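Local coordinates for protein beta-n-acetylhexosaminidase (Streptococcus pneumoniae, PDB 4AZI) that probably removes terminal N-acetylhexosamine residues from the non-reducing ends of glycans, acting as one of the two tandem catalytic modules of a family 20 exo-beta-D-N-acetylglucosaminidase, at residues Arg19-Leu24 / Thr90-Ala95; Thr181-Asn186 / Phe227-Tyr232; Val42-Gly47 / Ile109-Ala114. The protein carries 2 engineered substitutions. All coordinates share one frame; numbering follows the deposited sequence.

In the fold
Strand 10-16 opens an eight-stranded parallel barrel, and the loop after it carries the first half of contact 1. Strand 41-45 supplies the first half of contact 3 before the chain reaches 90-95 and closes contact 1; it then runs through helix 94-106 into strand 110-117, where contact 3 closes. Contacts 1 and 3 therefore cross along the chain, and they touch where L92 meets L46. Contact 2 follows in series, joining the loops after strands 176-180 and 223-227. Contact 3 lies in the barrel wall, with its centre about 5 Å from that of the chain, whereas contacts 1 and 2 both reach the bound inhibitor.

Contact 1: Arg19-Leu24 / Thr90-Ala95; sequences RKYFTL and TALTQA. With OAN (O-(2-acetamido-2-deoxy D-glucopyranosylidene) amino-N-phenylcarbamate), chain C; EDO (1,2-ethanediol), chain E.
The ring of Y21 lies along the backbone of T90 and A91, and its CD1 comes within 3.5 Å of T90 N. Beyond it CE1 approaches the main chain of A91 and L92, with L92 N at the ring edge and near its plane. The phenol oxygen does not bond directly to the other segment: a water in the plane of the ring accepts a hydrogen bond from Y21 OH at 2.7 Å and donates one to A91 O at 2.8 Å. CG of Y21 stands trans to the backbone N (chi1 -178°), which carries the ring toward 90-92. Next to it one methyl of L92, CD2, packs 3.5 Å from F22 O and also nears L24 N, while its side chain meets L27 of helix 24-37.

The two segments lead into helices 24-37 and 94-106 of the TIM barrel, with T23 and T93 at the N-cap positions. At the start of 19-24, R19 leaves this contact and enters the inhibitor pocket. Its extended chain brings NH2 to OAJ of the inhibitor at 2.8 Å in a nearly straight bond (164°), while NH1 makes a weak, more bent bond to inhibitor OAK at 2.7 Å. Salt bridges from NH1 to D16 and from NE to D49 hold the guanidinium, and R52 donates hydrogen bonds to R19 O and to T90 O, one from each terminal nitrogen.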
loop_
_atom_site.group_PDB
_atom_site.type_symbol
_atom_site.label_atom_id
_atom_site.label_comp_id
_atom_site.label_asym_id
_atom_site.label_seq_id
_atom_site.Cartn_x
_atom_site.Cartn_y
_atom_site.Cartn_z
ATOM N N ARG A 19 -11.038 -0.869 -4.284
ATOM C CA ARG A 19 -12.478 -0.645 -4.258
ATOM C C ARG A 19 -12.916 0.225 -5.439
ATOM O O ARG A 19 -14.018 0.054 -5.979
ATOM C CB ARG A 19 -12.898 0.021 -2.946
ATOM C CG ARG A 19 -12.745 -0.855 -1.715
ATOM C CD ARG A 19 -13.358 -0.148 -0.516
ATOM N NE ARG A 19 -13.305 -0.940 0.716
ATOM C CZ ARG A 19 -12.391 -0.797 1.674
ATOM N NH1 ARG A 19 -11.413 0.093 1.546
ATOM N NH2 ARG A 19 -12.453 -1.551 2.766
ATOM N N LYS A 20 -12.045 1.148 -5.839
ATOM C CA LYS A 20 -12.407 2.177 -6.817
ATOM C C LYS A 20 -11.409 2.231 -7.973
ATOM O O LYS A 20 -10.201 2.084 -7.767
ATOM C CB LYS A 20 -12.497 3.532 -6.115
ATOM C CG LYS A 20 -13.051 4.676 -6.952
ATOM C CD LYS A 20 -13.163 5.938 -6.105
ATOM C CE LYS A 20 -13.485 7.160 -6.962
ATOM N NZ LYS A 20 -14.822 7.043 -7.596
ATOM N N TYR A 21 -11.917 2.445 -9.188
ATOM C CA TYR A 21 -11.054 2.535 -10.369
ATOM C C TYR A 21 -10.349 3.887 -10.428
ATOM O O TYR A 21 -10.973 4.936 -10.243
ATOM C CB TYR A 21 -11.834 2.258 -11.669
ATOM C CG TYR A 21 -10.977 2.296 -12.923
ATOM C CD1 TYR A 21 -10.259 1.173 -13.340
ATOM C CD2 TYR A 21 -10.882 3.457 -13.689
ATOM C CE1 TYR A 21 -9.467 1.210 -14.483
ATOM C CE2 TYR A 21 -10.093 3.507 -14.833
ATOM C CZ TYR A 21 -9.387 2.385 -15.227
ATOM O OH TYR A 21 -8.601 2.441 -16.365
ATOM N N PHE A 22 -9.043 3.847 -10.668
ATOM C CA PHE A 22 -8.249 5.038 -10.958
ATOM C C PHE A 22 -7.615 4.838 -12.332
ATOM O O PHE A 22 -7.066 3.772 -12.614
ATOM C CB PHE A 22 -7.136 5.241 -9.918
ATOM C CG PHE A 22 -7.606 5.805 -8.602
ATOM C CD1 PHE A 22 -8.221 4.994 -7.658
ATOM C CD2 PHE A 22 -7.412 7.150 -8.293
ATOM C CE1 PHE A 22 -8.656 5.511 -6.444
ATOM C CE2 PHE A 22 -7.845 7.673 -7.078
ATOM C CZ PHE A 22 -8.466 6.847 -6.151
ATOM N N THR A 23 -7.683 5.849 -13.192
ATOM C CA THR A 23 -7.052 5.735 -14.505
ATOM C C THR A 23 -5.551 5.853 -14.334
ATOM O O THR A 23 -5.077 6.457 -13.365
ATOM C CB THR A 23 -7.500 6.847 -15.484
ATOM O OG1 THR A 23 -6.948 8.098 -15.061
ATOM C CG2 THR A 23 -9.016 6.946 -15.555
ATOM N N LEU A 24 -4.801 5.294 -15.280
ATOM C CA LEU A 24 -3.349 5.439 -15.281
ATOM C C LEU A 24 -2.910 6.904 -15.173
ATOM O O LEU A 24 -1.993 7.214 -14.419
ATOM C CB LEU A 24 -2.717 4.739 -16.498
ATOM C CG LEU A 24 -1.232 4.963 -16.809
ATOM C CD1 LEU A 24 -0.318 4.444 -15.704
ATOM C CD2 LEU A 24 -0.884 4.329 -18.151
ATOM N N THR A 90 -12.794 -0.698 -14.921
ATOM C CA THR A 90 -12.827 -1.905 -14.106
ATOM C C THR A 90 -11.455 -2.294 -13.578
ATOM O O THR A 90 -11.285 -2.471 -12.372
ATOM C CB THR A 90 -13.433 -3.105 -14.869
ATOM O OG1 THR A 90 -14.715 -2.748 -15.397
ATOM C CG2 THR A 90 -13.597 -4.313 -13.940
ATOM N N ALA A 91 -10.487 -2.445 -14.477
ATOM C CA ALA A 91 -9.174 -2.947 -14.095
ATOM C C ALA A 91 -8.065 -2.326 -14.922
ATOM O O ALA A 91 -8.235 -2.044 -16.112
ATOM C CB ALA A 91 -9.124 -4.468 -14.202
ATOM N N LEU A 92 -6.934 -2.095 -14.265
ATOM C CA LEU A 92 -5.715 -1.709 -14.945
ATOM C C LEU A 92 -5.157 -2.925 -15.692
ATOM O O LEU A 92 -5.334 -4.073 -15.250
ATOM C CB LEU A 92 -4.697 -1.176 -13.933
ATOM C CG LEU A 92 -5.001 0.147 -13.214
ATOM C CD1 LEU A 92 -3.944 0.454 -12.159
ATOM C CD2 LEU A 92 -5.107 1.305 -14.200
ATOM N N THR A 93 -4.510 -2.667 -16.828
ATOM C CA THR A 93 -3.868 -3.714 -17.622
ATOM C C THR A 93 -2.404 -3.850 -17.222
ATOM O O THR A 93 -1.872 -3.002 -16.489
ATOM C CB THR A 93 -3.896 -3.392 -19.129
ATOM O OG1 THR A 93 -3.072 -2.248 -19.380
ATOM C CG2 THR A 93 -5.324 -3.153 -19.628
ATOM N N GLN A 94 -1.755 -4.906 -17.713
ATOM C CA GLN A 94 -0.349 -5.152 -17.419
ATOM C C GLN A 94 0.504 -4.009 -17.959
ATOM O O GLN A 94 1.396 -3.519 -17.268
ATOM C CB GLN A 94 0.115 -6.493 -17.996
ATOM C CG GLN A 94 1.619 -6.724 -17.851
ATOM C CD GLN A 94 2.020 -8.188 -17.902
ATOM O OE1 GLN A 94 1.188 -9.082 -17.748
ATOM N NE2 GLN A 94 3.307 -8.438 -18.121
ATOM N N ALA A 95 0.198 -3.586 -19.186
ATOM C CA ALA A 95 0.886 -2.481 -19.845
ATOM C C ALA A 95 0.802 -1.177 -19.053
ATOM O O ALA A 95 1.762 -0.404 -19.009
ATOM C CB ALA A 95 0.335 -2.287 -21.250
HETATM C CAH OAN C . -6.025 -1.786 7.300
HETATM C CAG OAN C . -7.238 -0.851 7.178
HETATM O OAN OAN C . -7.108 0.352 7.357
HETATM N NAI OAN C . -8.395 -1.448 6.885
HETATM C CAB OAN C . -9.685 -0.748 6.706
HETATM C CAC OAN C . -9.782 -0.207 5.278
HETATM O OAJ OAN C . -10.218 -1.255 4.403
HETATM C CAD OAN C . -10.748 0.966 5.198
HETATM O OAK OAN C . -10.797 1.386 3.841
HETATM C CAE OAN C . -10.226 2.115 6.075
HETATM C CAF OAN C . -11.134 3.348 6.124
HETATM O OAM OAN C . -12.378 3.026 6.756
HETATM O OAL OAN C . -9.962 1.703 7.443
HETATM C CAA OAN C . -9.892 0.371 7.749
HETATM N NAY OAN C . -9.998 0.051 9.021
HETATM O OAQ OAN C . -10.184 1.089 9.886
HETATM C CAP OAN C . -10.921 0.776 10.993
HETATM O OAR OAN C . -11.089 1.622 11.873
HETATM N NAO OAN C . -11.432 -0.463 11.047
HETATM C CAS OAN C . -12.144 -0.970 12.065
HETATM C CAT OAN C . -11.744 -2.196 12.597
HETATM C CAU OAN C . -12.448 -2.773 13.654
HETATM C CAV OAN C . -13.558 -2.122 14.188
HETATM C CAW OAN C . -13.969 -0.890 13.659
HETATM C CAX OAN C . -13.266 -0.314 12.598
HETATM C C1 EDO E . 5.462 -10.350 -16.885
HETATM O O1 EDO E . 4.591 -10.844 -17.905
HETATM C C2 EDO E . 6.586 -9.568 -17.552
HETATM O O2 EDO E . 6.712 -8.299 -16.901
HETATM O O HOH W 1 -7.434 0.271 -17.491
#

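Contact 2: Thr181-Asn186 / Phe227-Tyr232; sequences TDEYAN and FNDGFY. With OAN (O-(2-acetamido-2-deoxy D-glucopyranosylidene) amino-N-phenylcarbamate), chain C; EDO (1,2-ethanediol), chain F.
The F227 ring carries the acetamido methyl of the inhibitor over one face, CAH sitting over its centre and 3.8 Å from F227 CG, while the D182 carboxylate lies alongside. The carboxylate and ring planes are 62° apart, and D182 OD1 approaches F227 CD2 obliquely at 3.3 Å. The two oxygens of D182 are divided: OD2 accepts the inhibitor's amide NAI at 3.0 Å, and OD1 is hydrogen-bonded to N116 ND2, which probably fixes the carboxylate's rotation. This pairing of an aspartate with the acetamido N-H is consistent with the substrate-assisted mechanism of family 20, whose Asp-Glu pair D182 and E183 probably form. E183 OE2 accepts from inhibitor NAO at 2.9 Å, and H120 NE2 is hydrogen-bonded to E183 OE1; a 1,2-ethanediol, probably from the crystallisation liquor, bridges both carboxylate oxygens.

D229 crosses E183 with their carboxylates 70° apart, and its OD2 takes a weak bond from E183 N at 3.3 Å. D229 is held more firmly from outside, OD2 by Y257 and OD1 by W250, both pocket residues. One water donates to T181 OG1 and F227 O and accepts from G230 N at 2.8 Å, linking the two loops.

These loops leave the C-terminal ends of strands 176-180 and 223-227, neighbours in the barrel. D229 also packs against W194 of helix 193-199, and F231 packs on I247 of strand 246-249.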
loop_
_atom_site.group_PDB
_atom_site.type_symbol
_atom_site.label_atom_id
_atom_site.label_comp_id
_atom_site.label_asym_id
_atom_site.label_seq_id
_atom_site.Cartn_x
_atom_site.Cartn_y
_atom_site.Cartn_z
ATOM N N THR A 181 -4.192 -8.888 4.811
ATOM C CA THR A 181 -4.690 -9.750 5.904
ATOM C C THR A 181 -5.491 -9.026 6.992
ATOM O O THR A 181 -5.844 -9.632 8.008
ATOM C CB THR A 181 -3.620 -10.704 6.525
ATOM O OG1 THR A 181 -2.728 -9.967 7.369
ATOM C CG2 THR A 181 -2.827 -11.419 5.448
ATOM N N ASP A 182 -5.805 -7.748 6.772
ATOM C CA ASP A 182 -6.565 -6.990 7.767
ATOM C C ASP A 182 -7.995 -7.495 7.895
ATOM O O ASP A 182 -8.500 -8.168 7.008
ATOM C CB ASP A 182 -6.582 -5.478 7.465
ATOM C CG ASP A 182 -7.033 -5.153 6.048
ATOM O OD1 ASP A 182 -6.607 -5.855 5.097
ATOM O OD2 ASP A 182 -7.787 -4.169 5.883
ATOM N N GLU A 183 -8.615 -7.171 9.027
ATOM C CA GLU A 183 -10.054 -7.307 9.246
ATOM C C GLU A 183 -10.697 -8.584 8.680
ATOM O O GLU A 183 -11.615 -8.506 7.857
ATOM C CB GLU A 183 -10.772 -6.083 8.683
ATOM C CG GLU A 183 -10.298 -4.727 9.201
ATOM C CD GLU A 183 -11.050 -3.602 8.522
ATOM O OE1 GLU A 183 -11.080 -3.587 7.276
ATOM O OE2 GLU A 183 -11.642 -2.751 9.216
ATOM N N TYR A 184 -10.227 -9.745 9.133
ATOM C CA TYR A 184 -10.734 -11.029 8.657
ATOM C C TYR A 184 -12.235 -11.140 8.946
ATOM O O TYR A 184 -12.644 -11.039 10.112
ATOM C CB TYR A 184 -9.986 -12.194 9.336
ATOM C CG TYR A 184 -10.416 -13.556 8.830
ATOM C CD1 TYR A 184 -9.791 -14.138 7.724
ATOM C CD2 TYR A 184 -11.464 -14.252 9.445
ATOM C CE1 TYR A 184 -10.196 -15.379 7.245
ATOM C CE2 TYR A 184 -11.878 -15.490 8.973
ATOM C CZ TYR A 184 -11.240 -16.053 7.879
ATOM O OH TYR A 184 -11.654 -17.278 7.403
ATOM N N ALA A 185 -13.038 -11.335 7.889
ATOM C CA ALA A 185 -14.483 -11.594 8.012
ATOM C C ALA A 185 -15.248 -10.551 8.823
ATOM O O ALA A 185 -16.251 -10.877 9.473
ATOM C CB ALA A 185 -14.741 -12.995 8.579
ATOM N N ASN A 186 -14.805 -9.298 8.780
ATOM C CA ASN A 186 -15.482 -8.273 9.566
ATOM C C ASN A 186 -16.988 -8.220 9.286
ATOM O O ASN A 186 -17.781 -7.980 10.191
ATOM C CB ASN A 186 -14.827 -6.896 9.420
ATOM C CG ASN A 186 -14.732 -6.417 7.983
ATOM O OD1 ASN A 186 -15.045 -7.140 7.031
ATOM N ND2 ASN A 186 -14.266 -5.183 7.818
ATOM N N PHE A 227 -0.766 -5.959 7.039
ATOM C CA PHE A 227 -1.327 -5.122 8.098
ATOM C C PHE A 227 -1.187 -5.838 9.434
ATOM O O PHE A 227 -1.042 -7.054 9.482
ATOM C CB PHE A 227 -2.780 -4.748 7.816
ATOM C CG PHE A 227 -2.949 -3.890 6.606
ATOM C CD1 PHE A 227 -2.381 -2.621 6.553
ATOM C CD2 PHE A 227 -3.655 -4.355 5.510
ATOM C CE1 PHE A 227 -2.519 -1.832 5.427
ATOM C CE2 PHE A 227 -3.803 -3.572 4.383
ATOM C CZ PHE A 227 -3.227 -2.314 4.337
ATOM N N ASN A 228 -1.214 -5.079 10.518
ATOM C CA ASN A 228 -0.870 -5.640 11.824
ATOM C C ASN A 228 -1.924 -6.547 12.455
ATOM O O ASN A 228 -1.580 -7.373 13.294
ATOM C CB ASN A 228 -0.492 -4.520 12.800
ATOM C CG ASN A 228 -1.627 -3.552 13.035
ATOM O OD1 ASN A 228 -1.889 -2.674 12.215
ATOM N ND2 ASN A 228 -2.305 -3.703 14.166
ATOM N N ASP A 229 -3.185 -6.400 12.039
ATOM C CA ASP A 229 -4.346 -7.034 12.713
ATOM C C ASP A 229 -4.144 -8.488 13.152
ATOM O O ASP A 229 -4.361 -8.830 14.314
ATOM C CB ASP A 229 -5.600 -7.004 11.823
ATOM C CG ASP A 229 -5.909 -5.628 11.271
ATOM O OD1 ASP A 229 -4.986 -4.935 10.802
ATOM O OD2 ASP A 229 -7.096 -5.258 11.278
ATOM N N GLY A 230 -3.738 -9.338 12.214
ATOM C CA GLY A 230 -3.763 -10.771 12.442
ATOM C C GLY A 230 -2.564 -11.302 13.187
ATOM O O GLY A 230 -2.517 -12.483 13.501
ATOM N N PHE A 231 -1.586 -10.443 13.465
ATOM C CA PHE A 231 -0.311 -10.890 14.027
ATOM C C PHE A 231 -0.285 -10.853 15.552
ATOM O O PHE A 231 -0.451 -9.793 16.163
ATOM C CB PHE A 231 0.853 -10.076 13.440
ATOM C CG PHE A 231 1.166 -10.407 12.002
ATOM C CD1 PHE A 231 0.357 -9.936 10.969
ATOM C CD2 PHE A 231 2.268 -11.195 11.681
ATOM C CE1 PHE A 231 0.642 -10.248 9.644
ATOM C CE2 PHE A 231 2.565 -11.502 10.360
ATOM C CZ PHE A 231 1.751 -11.029 9.336
ATOM N N TYR A 232 -0.055 -12.015 16.150
ATOM C CA TYR A 232 -0.011 -12.172 17.601
ATOM C C TYR A 232 -1.183 -11.495 18.285
ATOM O O TYR A 232 -1.007 -10.643 19.151
ATOM C CB TYR A 232 1.337 -11.684 18.146
ATOM C CG TYR A 232 2.457 -12.578 17.679
ATOM C CD1 TYR A 232 2.820 -13.700 18.415
ATOM C CD2 TYR A 232 3.126 -12.325 16.485
ATOM C CE1 TYR A 232 3.822 -14.540 17.980
ATOM C CE2 TYR A 232 4.138 -13.157 16.046
ATOM C CZ TYR A 232 4.480 -14.262 16.803
ATOM O OH TYR A 232 5.471 -15.102 16.386
HETATM C CAH OAN C . -6.025 -1.786 7.300
HETATM C CAG OAN C . -7.238 -0.851 7.178
HETATM O OAN OAN C . -7.108 0.352 7.357
HETATM N NAI OAN C . -8.395 -1.448 6.885
HETATM C CAB OAN C . -9.685 -0.748 6.706
HETATM C CAC OAN C . -9.782 -0.207 5.278
HETATM O OAJ OAN C . -10.218 -1.255 4.403
HETATM C CAD OAN C . -10.748 0.966 5.198
HETATM O OAK OAN C . -10.797 1.386 3.841
HETATM C CAE OAN C . -10.226 2.115 6.075
HETATM C CAF OAN C . -11.134 3.348 6.124
HETATM O OAM OAN C . -12.378 3.026 6.756
HETATM O OAL OAN C . -9.962 1.703 7.443
HETATM C CAA OAN C . -9.892 0.371 7.749
HETATM N NAY OAN C . -9.998 0.051 9.021
HETATM O OAQ OAN C . -10.184 1.089 9.886
HETATM C CAP OAN C . -10.921 0.776 10.993
HETATM O OAR OAN C . -11.089 1.622 11.873
HETATM N NAO OAN C . -11.432 -0.463 11.047
HETATM C CAS OAN C . -12.144 -0.970 12.065
HETATM C CAT OAN C . -11.744 -2.196 12.597
HETATM C CAU OAN C . -12.448 -2.773 13.654
HETATM C CAV OAN C . -13.558 -2.122 14.188
HETATM C CAW OAN C . -13.969 -0.890 13.659
HETATM C CAX OAN C . -13.266 -0.314 12.598
HETATM C C1 EDO F . -14.258 -1.146 7.612
HETATM O O1 EDO F . -12.960 -0.685 8.009
HETATM C C2 EDO F . -14.201 -1.672 6.178
HETATM O O2 EDO F . -13.495 -2.914 6.148
HETATM O O HOH W 2 -3.524 -8.289 9.573
#

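Contact 3: Val42-Gly47 / Ile109-Ala114; sequences VHLLLG and IGLIPA
Strands 42-45 and 110-114 run parallel, their axes 4.5 Å apart at closest and crossing at -21°, and pair in register from V42 with L111 to L45 with A114. They are the second and third strands of the eight-stranded TIM barrel, joined by a long beta-alpha-beta crossover that ends in helix 94-106. Bonds alternate between the two chains: V42 N gives to G110 O, I112 N to V42 O, L44 N to I112 O, and A114 N to L44 O, the last with the donor 40° out of the carbonyl plane.

H43, L45, I112 and A114 share the face toward the barrel interior. The H43 ring crosses the I112 side chain at about a right angle, its CD2 3.8 Å from I112 CG2. The adjoining NE2 of H43 lies 3.8 Å from CB of A114. A chi1 of 178° swings the imidazole away from its own backbone N and across to strand 110-114, while its nitrogens are hydrogen-bonded to S14 and N178 of nearby strands. L45 CG packs 3.9 Å from A114 CB, with the L45 side chain about 7 Å from the bound inhibitor.

V42, L44, L111 and P113 face the surrounding helices. L111 turns its CD1 back toward strand 42-45, 4.0 Å from L44 CB, and both leucines rest on L100 of helix 94-106. V42 CG2 also meets I109 CG2 at 4.0 Å, ahead of the strand proper.

Where the chain turns a corner at L46, A114 O receives two backbone donors: L46 N at 2.8 Å, nearly in line with the carbonyl bond, and G47 N at 3.2 Å, in the carbonyl plane on a lone pair.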
loop_
_atom_site.group_PDB
_atom_site.type_symbol
_atom_site.label_atom_id
_atom_site.label_comp_id
_atom_site.label_asym_id
_atom_site.label_seq_id
_atom_site.Cartn_x
_atom_site.Cartn_y
_atom_site.Cartn_z
ATOM N N VAL A 42 4.655 5.216 -3.759
ATOM C CA VAL A 42 3.198 5.137 -3.867
ATOM C C VAL A 42 2.769 3.711 -3.512
ATOM O O VAL A 42 3.217 2.745 -4.136
ATOM C CB VAL A 42 2.691 5.528 -5.282
ATOM C CG1 VAL A 42 1.207 5.233 -5.435
ATOM C CG2 VAL A 42 2.949 6.998 -5.562
ATOM N N HIS A 43 1.923 3.590 -2.488
ATOM C CA HIS A 43 1.365 2.308 -2.089
ATOM C C HIS A 43 0.064 2.139 -2.801
ATOM O O HIS A 43 -0.862 2.938 -2.620
ATOM C CB HIS A 43 1.173 2.254 -0.580
ATOM C CG HIS A 43 0.543 0.974 -0.081
ATOM N ND1 HIS A 43 -0.787 0.841 0.093
ATOM C CD2 HIS A 43 1.112 -0.245 0.292
ATOM C CE1 HIS A 43 -1.057 -0.395 0.555
ATOM N NE2 HIS A 43 0.102 -1.059 0.676
ATOM N N LEU A 44 -0.014 1.106 -3.635
ATOM C CA LEU A 44 -1.182 0.916 -4.483
ATOM C C LEU A 44 -1.908 -0.409 -4.228
ATOM O O LEU A 44 -1.431 -1.497 -4.586
ATOM C CB LEU A 44 -0.811 1.089 -5.964
ATOM C CG LEU A 44 -1.942 1.228 -6.999
ATOM C CD1 LEU A 44 -2.703 2.544 -6.868
ATOM C CD2 LEU A 44 -1.398 1.072 -8.418
ATOM N N LEU A 45 -3.073 -0.304 -3.591
ATOM C CA LEU A 45 -3.950 -1.451 -3.424
ATOM C C LEU A 45 -4.605 -1.723 -4.767
ATOM O O LEU A 45 -5.213 -0.828 -5.375
ATOM C CB LEU A 45 -4.991 -1.212 -2.323
ATOM C CG LEU A 45 -4.413 -0.971 -0.928
ATOM C CD1 LEU A 45 -4.625 0.477 -0.495
ATOM C CD2 LEU A 45 -5.013 -1.926 0.090
ATOM N N LEU A 46 -4.419 -2.948 -5.247
ATOM C CA LEU A 46 -4.958 -3.383 -6.522
ATOM C C LEU A 46 -6.030 -4.432 -6.282
ATOM O O LEU A 46 -7.033 -4.479 -6.991
ATOM C CB LEU A 46 -3.841 -3.919 -7.427
ATOM C CG LEU A 46 -2.834 -2.862 -7.895
ATOM C CD1 LEU A 46 -1.534 -3.496 -8.374
ATOM C CD2 LEU A 46 -3.438 -1.965 -8.970
ATOM N N GLY A 47 -5.802 -5.276 -5.284
ATOM C CA GLY A 47 -6.843 -6.143 -4.755
ATOM C C GLY A 47 -7.221 -5.649 -3.373
ATOM O O GLY A 47 -6.395 -5.678 -2.457
ATOM N N ILE A 109 10.536 7.380 -7.396
ATOM C CA ILE A 109 9.379 6.978 -6.601
ATOM C C ILE A 109 9.222 5.467 -6.778
ATOM O O ILE A 109 9.142 4.976 -7.902
ATOM C CB ILE A 109 8.085 7.709 -7.064
ATOM C CG1 ILE A 109 8.166 9.232 -6.837
ATOM C CG2 ILE A 109 6.842 7.136 -6.393
ATOM C CD1 ILE A 109 8.408 9.679 -5.405
ATOM N N GLY A 110 9.204 4.727 -5.677
ATOM C CA GLY A 110 8.889 3.313 -5.743
ATOM C C GLY A 110 7.391 3.073 -5.814
ATOM O O GLY A 110 6.596 3.922 -5.415
ATOM N N LEU A 111 6.997 1.925 -6.348
ATOM C CA LEU A 111 5.620 1.468 -6.208
ATOM C C LEU A 111 5.558 0.289 -5.231
ATOM O O LEU A 111 6.379 -0.627 -5.289
ATOM C CB LEU A 111 5.009 1.071 -7.558
ATOM C CG LEU A 111 3.519 0.711 -7.458
ATOM C CD1 LEU A 111 2.636 1.920 -7.740
ATOM C CD2 LEU A 111 3.165 -0.441 -8.381
ATOM N N ILE A 112 4.589 0.331 -4.324
ATOM C CA ILE A 112 4.300 -0.806 -3.473
ATOM C C ILE A 112 2.891 -1.326 -3.740
ATOM O O ILE A 112 1.912 -0.726 -3.292
ATOM C CB ILE A 112 4.447 -0.485 -1.966
ATOM C CG1 ILE A 112 5.766 0.232 -1.658
ATOM C CG2 ILE A 112 4.311 -1.763 -1.143
ATOM C CD1 ILE A 112 5.847 0.785 -0.240
ATOM N N PRO A 113 2.775 -2.456 -4.458
ATOM C CA PRO A 113 1.453 -3.054 -4.667
ATOM C C PRO A 113 0.903 -3.790 -3.444
ATOM O O PRO A 113 1.669 -4.408 -2.681
ATOM C CB PRO A 113 1.718 -4.068 -5.778
ATOM C CG PRO A 113 3.131 -4.508 -5.536
ATOM C CD PRO A 113 3.849 -3.261 -5.080
ATOM N N ALA A 114 -0.420 -3.748 -3.290
ATOM C CA ALA A 114 -1.145 -4.599 -2.348
ATOM C C ALA A 114 -2.215 -5.422 -3.072
ATOM O O ALA A 114 -2.960 -4.884 -3.916
ATOM C CB ALA A 114 -1.773 -3.767 -1.233
#